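Local coordinates for protein AxyAgu115A (Amphibacillus xylanus NBRC 15112, PDB 6NPS) that is a family GH115 alpha-glucuronidase that probably removes glucuronic acid side groups from xylan, in coordination with alpha-arabinofuranosidases, at residues D385-L390 and D909-I914; P868-T873 and D897-D902. The protein carries 3 engineered substitutions. All blocks are in the same frame, centred on the assembly; numbering follows the deposited sequence.

Contact 1 (D385-L390 and D909-I914)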
# COMPACT_ATOMS: atom_id res chain seq x y z
N ASP A 385 32.13 -2.65 -9.57
CA ASP A 385 31.18 -3.42 -8.80
C ASP A 385 29.97 -3.85 -9.63
O ASP A 385 28.93 -4.19 -9.05
CB ASP A 385 30.74 -2.63 -7.57
CG ASP A 385 29.97 -1.34 -7.93
OD1 ASP A 385 29.82 -0.97 -9.13
OD2 ASP A 385 29.51 -0.67 -6.98
N ASN A 386 30.07 -3.80 -10.96
CA ASN A 386 29.05 -4.22 -11.93
C ASN A 386 28.06 -3.08 -12.11
O ASN A 386 27.18 -3.18 -12.96
CB ASN A 386 28.34 -5.54 -11.56
CG ASN A 386 29.30 -6.73 -11.62
OD1 ASN A 386 29.93 -6.94 -12.66
ND2 ASN A 386 29.43 -7.47 -10.53
N HIS A 387 28.23 -1.97 -11.38
CA HIS A 387 27.33 -0.83 -11.49
C HIS A 387 28.07 0.45 -11.79
O HIS A 387 27.48 1.52 -11.68
CB HIS A 387 26.50 -0.73 -10.23
CG HIS A 387 25.54 -1.87 -10.13
ND1 HIS A 387 24.22 -1.76 -10.53
CD2 HIS A 387 25.73 -3.16 -9.78
CE1 HIS A 387 23.63 -2.93 -10.39
NE2 HIS A 387 24.53 -3.81 -9.94
N GLY A 388 29.35 0.36 -12.16
CA GLY A 388 30.06 1.55 -12.58
C GLY A 388 30.83 2.24 -11.48
O GLY A 388 31.33 3.36 -11.71
N ASN A 389 30.98 1.61 -10.32
CA ASN A 389 31.79 2.12 -9.22
C ASN A 389 33.00 1.23 -9.08
O ASN A 389 32.85 0.01 -8.91
CB ASN A 389 30.98 2.13 -7.92
CG ASN A 389 29.64 2.80 -8.10
OD1 ASN A 389 29.58 4.04 -8.30
ND2 ASN A 389 28.56 2.01 -8.03
N LEU A 390 34.20 1.80 -9.17
CA LEU A 390 35.39 0.99 -8.96
C LEU A 390 35.35 0.32 -7.59
O LEU A 390 34.62 0.74 -6.69
CB LEU A 390 36.66 1.83 -9.05
CG LEU A 390 36.78 2.72 -10.29
CD1 LEU A 390 38.17 3.40 -10.34
CD2 LEU A 390 36.51 1.97 -11.60
N ASP A 909 22.32 1.39 -1.88
CA ASP A 909 22.94 2.64 -2.33
C ASP A 909 23.22 2.62 -3.82
O ASP A 909 23.16 3.66 -4.48
CB ASP A 909 24.25 2.88 -1.56
CG ASP A 909 24.03 3.06 -0.04
OD1 ASP A 909 22.87 3.19 0.40
OD2 ASP A 909 25.03 3.06 0.72
N VAL A 910 23.55 1.45 -4.39
CA VAL A 910 23.91 1.43 -5.80
C VAL A 910 22.67 1.70 -6.69
O VAL A 910 22.75 2.40 -7.71
CB VAL A 910 24.65 0.08 -6.08
CG1 VAL A 910 23.71 -1.06 -6.40
CG2 VAL A 910 25.65 0.24 -7.13
N ILE A 911 21.50 1.21 -6.28
CA ILE A 911 20.25 1.47 -7.00
C ILE A 911 19.77 2.92 -6.80
O ILE A 911 19.24 3.54 -7.73
CB ILE A 911 19.18 0.47 -6.52
CG1 ILE A 911 19.68 -0.97 -6.82
CG2 ILE A 911 17.82 0.69 -7.21
CD1 ILE A 911 20.17 -1.14 -8.25
N ASN A 912 19.97 3.48 -5.60
CA ASN A 912 19.67 4.91 -5.39
C ASN A 912 20.71 5.84 -5.97
O ASN A 912 20.49 7.06 -5.97
CB ASN A 912 19.54 5.22 -3.90
CG ASN A 912 18.32 4.58 -3.27
OD1 ASN A 912 17.39 4.20 -3.97
ND2 ASN A 912 18.35 4.41 -1.96
N ASN A 913 21.85 5.31 -6.39
CA ASN A 913 22.99 6.10 -6.85
C ASN A 913 23.42 7.17 -5.85
O ASN A 913 23.78 8.30 -6.22
CB ASN A 913 22.72 6.77 -8.20
CG ASN A 913 24.02 7.16 -8.89
OD1 ASN A 913 25.05 6.48 -8.69
ND2 ASN A 913 23.99 8.22 -9.68
N ILE A 914 23.37 6.84 -4.56
CA ILE A 914 23.72 7.82 -3.54
C ILE A 914 23.94 7.06 -2.26
O ILE A 914 23.33 6.01 -2.04
CB ILE A 914 22.62 8.91 -3.36
CG1 ILE A 914 23.24 10.15 -2.70
CG2 ILE A 914 21.48 8.42 -2.48
CD1 ILE A 914 24.16 10.93 -3.66
O HOH W 1 25.89 3.36 -8.83
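Asp-385 approaches the helix at Val-910, its OD2 lying 4.0 Å from the methyl CG2, but most of its bonds organise its own loop. With CG held between the backbone N and the carbonyl carbon (chi1 64°), the carboxylate turns back over the residues that follow. Asp-385 OD1 accepts two backbone N-H groups from opposite faces of the carboxylate plane: His-387 N at 2.9 Å, which closes an Asx turn, and Asn-389 N at 3.1 Å. OD2 also accepts from Trp-906 NE1 of helix 904-912, so the same carboxylate that folds the loop binds it to the helix.

His-387 crosses Val-910 at about a right angle and takes both of its methyls. Val-910 CG2 presses on His-387 CB at 3.4 Å, while Val-910 CG1 stands 4.2 Å from the centroid of the His-387 ring and only 10° off its normal, a CH-pi contact over the face. A hydrogen bond from His-387 NE2 to Gly-416 O restrains the rotation of the ring.

Asn-389 completes the seat for Val-910, with ND2 3.5 Å from CG2. Asn-389 ND2 donates to the syn lone pair of Asp-385 OD2 at 3.0 Å and to a water at 3.1 Å, which donates onward to Asn-913 OD1 and, weakly, to Val-910 O. OD1 of Asn-389 accepts from Lys-430 NZ.

On the helical side, Asn-913, with positive phi, is the C-prime residue of the Schellman motif that ends the helix, and its OD1 accepts from this water. Segment 385-390 follows strand 379-383 of the eight-stranded parallel barrel; the contact is thus an interdomain seam, a TIM-barrel loop docked on a helix of the C-terminal domain.

Contact 2 (P868-T873 and D897-D902)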
# COMPACT_ATOMS: atom_id res chain seq x y z
N PRO A 868 28.12 6.87 -4.31
CA PRO A 868 28.38 5.55 -3.65
C PRO A 868 29.65 4.87 -4.15
O PRO A 868 29.65 3.85 -4.84
CB PRO A 868 27.12 4.75 -4.00
CG PRO A 868 26.68 5.27 -5.32
CD PRO A 868 27.01 6.79 -5.28
N SER A 869 30.78 5.45 -3.78
CA SER A 869 32.09 4.89 -4.08
C SER A 869 32.44 3.77 -3.12
O SER A 869 31.98 3.72 -1.97
CB SER A 869 33.14 5.99 -4.00
OG SER A 869 33.15 6.70 -5.21
N ASN A 870 33.32 2.89 -3.58
CA ASN A 870 33.80 1.81 -2.73
C ASN A 870 35.20 2.12 -2.23
O ASN A 870 35.95 2.82 -2.91
CB ASN A 870 33.79 0.50 -3.54
CG ASN A 870 32.41 0.17 -4.03
OD1 ASN A 870 31.49 0.05 -3.22
ND2 ASN A 870 32.24 0.02 -5.35
N PRO A 871 35.59 1.63 -1.05
CA PRO A 871 36.96 1.88 -0.57
C PRO A 871 37.99 1.41 -1.59
O PRO A 871 37.83 0.37 -2.24
CB PRO A 871 37.06 1.04 0.71
CG PRO A 871 35.65 0.72 1.11
CD PRO A 871 34.84 0.74 -0.15
N VAL A 872 39.09 2.19 -1.70
CA VAL A 872 40.14 1.88 -2.69
C VAL A 872 41.18 0.90 -2.18
O VAL A 872 42.03 0.44 -2.97
CB VAL A 872 40.88 3.14 -3.17
CG1 VAL A 872 39.90 4.10 -3.76
CG2 VAL A 872 41.66 3.80 -1.99
N THR A 873 41.17 0.56 -0.89
CA THR A 873 42.11 -0.43 -0.37
C THR A 873 41.37 -1.64 0.19
O THR A 873 40.16 -1.60 0.43
CB THR A 873 43.03 0.13 0.72
OG1 THR A 873 42.32 0.17 1.97
CG2 THR A 873 43.60 1.52 0.37
N ASP A 897 28.65 0.28 9.09
CA ASP A 897 29.24 -0.88 9.73
C ASP A 897 29.12 -2.10 8.82
O ASP A 897 28.05 -2.37 8.26
CB ASP A 897 28.54 -1.18 11.06
CG ASP A 897 28.56 0.00 12.02
OD1 ASP A 897 27.48 0.39 12.51
OD2 ASP A 897 29.66 0.54 12.29
N GLY A 898 30.23 -2.83 8.67
CA GLY A 898 30.22 -4.06 7.91
C GLY A 898 30.07 -3.89 6.41
O GLY A 898 29.74 -4.86 5.72
N TYR A 899 30.32 -2.69 5.88
CA TYR A 899 30.11 -2.43 4.47
C TYR A 899 30.95 -3.35 3.59
O TYR A 899 32.12 -3.62 3.89
CB TYR A 899 30.44 -0.98 4.15
CG TYR A 899 30.26 -0.65 2.71
CD1 TYR A 899 29.04 -0.18 2.25
CD2 TYR A 899 31.31 -0.79 1.80
CE1 TYR A 899 28.86 0.13 0.92
CE2 TYR A 899 31.13 -0.47 0.46
CZ TYR A 899 29.91 -0.03 0.04
OH TYR A 899 29.70 0.28 -1.27
N HIS A 900 30.38 -3.80 2.48
CA HIS A 900 31.16 -4.52 1.48
C HIS A 900 30.35 -4.61 0.20
O HIS A 900 29.12 -4.69 0.25
CB HIS A 900 31.58 -5.94 1.96
CG HIS A 900 30.43 -6.84 2.27
ND1 HIS A 900 29.67 -6.71 3.41
CD2 HIS A 900 29.89 -7.88 1.58
CE1 HIS A 900 28.72 -7.63 3.42
NE2 HIS A 900 28.83 -8.35 2.32
N VAL A 901 31.04 -4.55 -0.93
CA VAL A 901 30.37 -4.77 -2.21
C VAL A 901 29.60 -6.09 -2.16
O VAL A 901 30.08 -7.11 -1.62
CB VAL A 901 31.41 -4.73 -3.34
CG1 VAL A 901 30.79 -5.13 -4.67
CG2 VAL A 901 32.01 -3.31 -3.43
N ASP A 902 28.38 -6.07 -2.70
CA ASP A 902 27.38 -7.12 -2.72
C ASP A 902 26.67 -7.27 -1.38
O ASP A 902 25.81 -8.15 -1.26
CB ASP A 902 27.93 -8.49 -3.15
CG ASP A 902 28.40 -8.50 -4.60
OD1 ASP A 902 29.51 -9.02 -4.88
OD2 ASP A 902 27.66 -7.95 -5.46
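Asn-870 and Val-901 bring their CA atoms within 7.4 Å of each other, the nearest backbone approach between two loops that lack regular helix or strand, so side chains make the junction. Tyr-899 supplies the polar link: its OH donates to Asn-870 OD1 at 2.7 Å. The C=O...donor angle of 168° places the hydroxyl almost straight off the end of the amide carbonyl, and OD1 in turn sits at the edge of the phenol ring, in its plane. Amide and ring are tilted by 32°. Tyr-899 reaches this far because its CG is anti to the backbone N (chi1 179°), extending the ring toward the opposite loop. A hydrogen bond from His-900 ND1 to Gly-898 O links the two residues flanking Tyr-899.

Val-901 sets a methyl over one face of the same amide, its CG2 lying 3.4 Å from Asn-870 OD1. Pro-871 adds an apolar contact, its CD 3.9 Å from Tyr-899 CE2. Trp-906 of helix 904-912 touches Asn-870, Tyr-899 and Val-901, joining the cluster to the helix. The buried amide is satisfied at both ends, since ND2 is bonded to the barrel loop. A leucine in place of Asn-870 would probably leave the Tyr-899 hydroxyl and Leu-390 O without their mates, take one of several donors from Asp-385 OD2, and leave the phenol less firmly placed.

Both loops follow strands of the C-terminal domain, whose family belongs to the galactose-binding-domain-like clan; this is packing between loops at one border of a beta-sandwich, consistent with that fold, where it faces the barrel.

Overall arrangement
The centres of contacts 1 and 2 lie about 11 Å apart, and both segments of contact 2 fall in sequence between those of contact 1. They touch directly: Asn-870 ND2 is 2.8 Å from Leu-390 O and 3.3 Å from Asp-385 OD2, both probable hydrogen bonds, while Pro-868 O packs 3.4 Å from Asn-389 CG. Segment 385-390 is therefore held by the C-terminal domain at two places, the helix end and the 868-873 loop. In TIM barrels the loops after the strands surround the active site, so the C-terminal domain probably borders that rim; the geometry itself identifies no substrate pocket here.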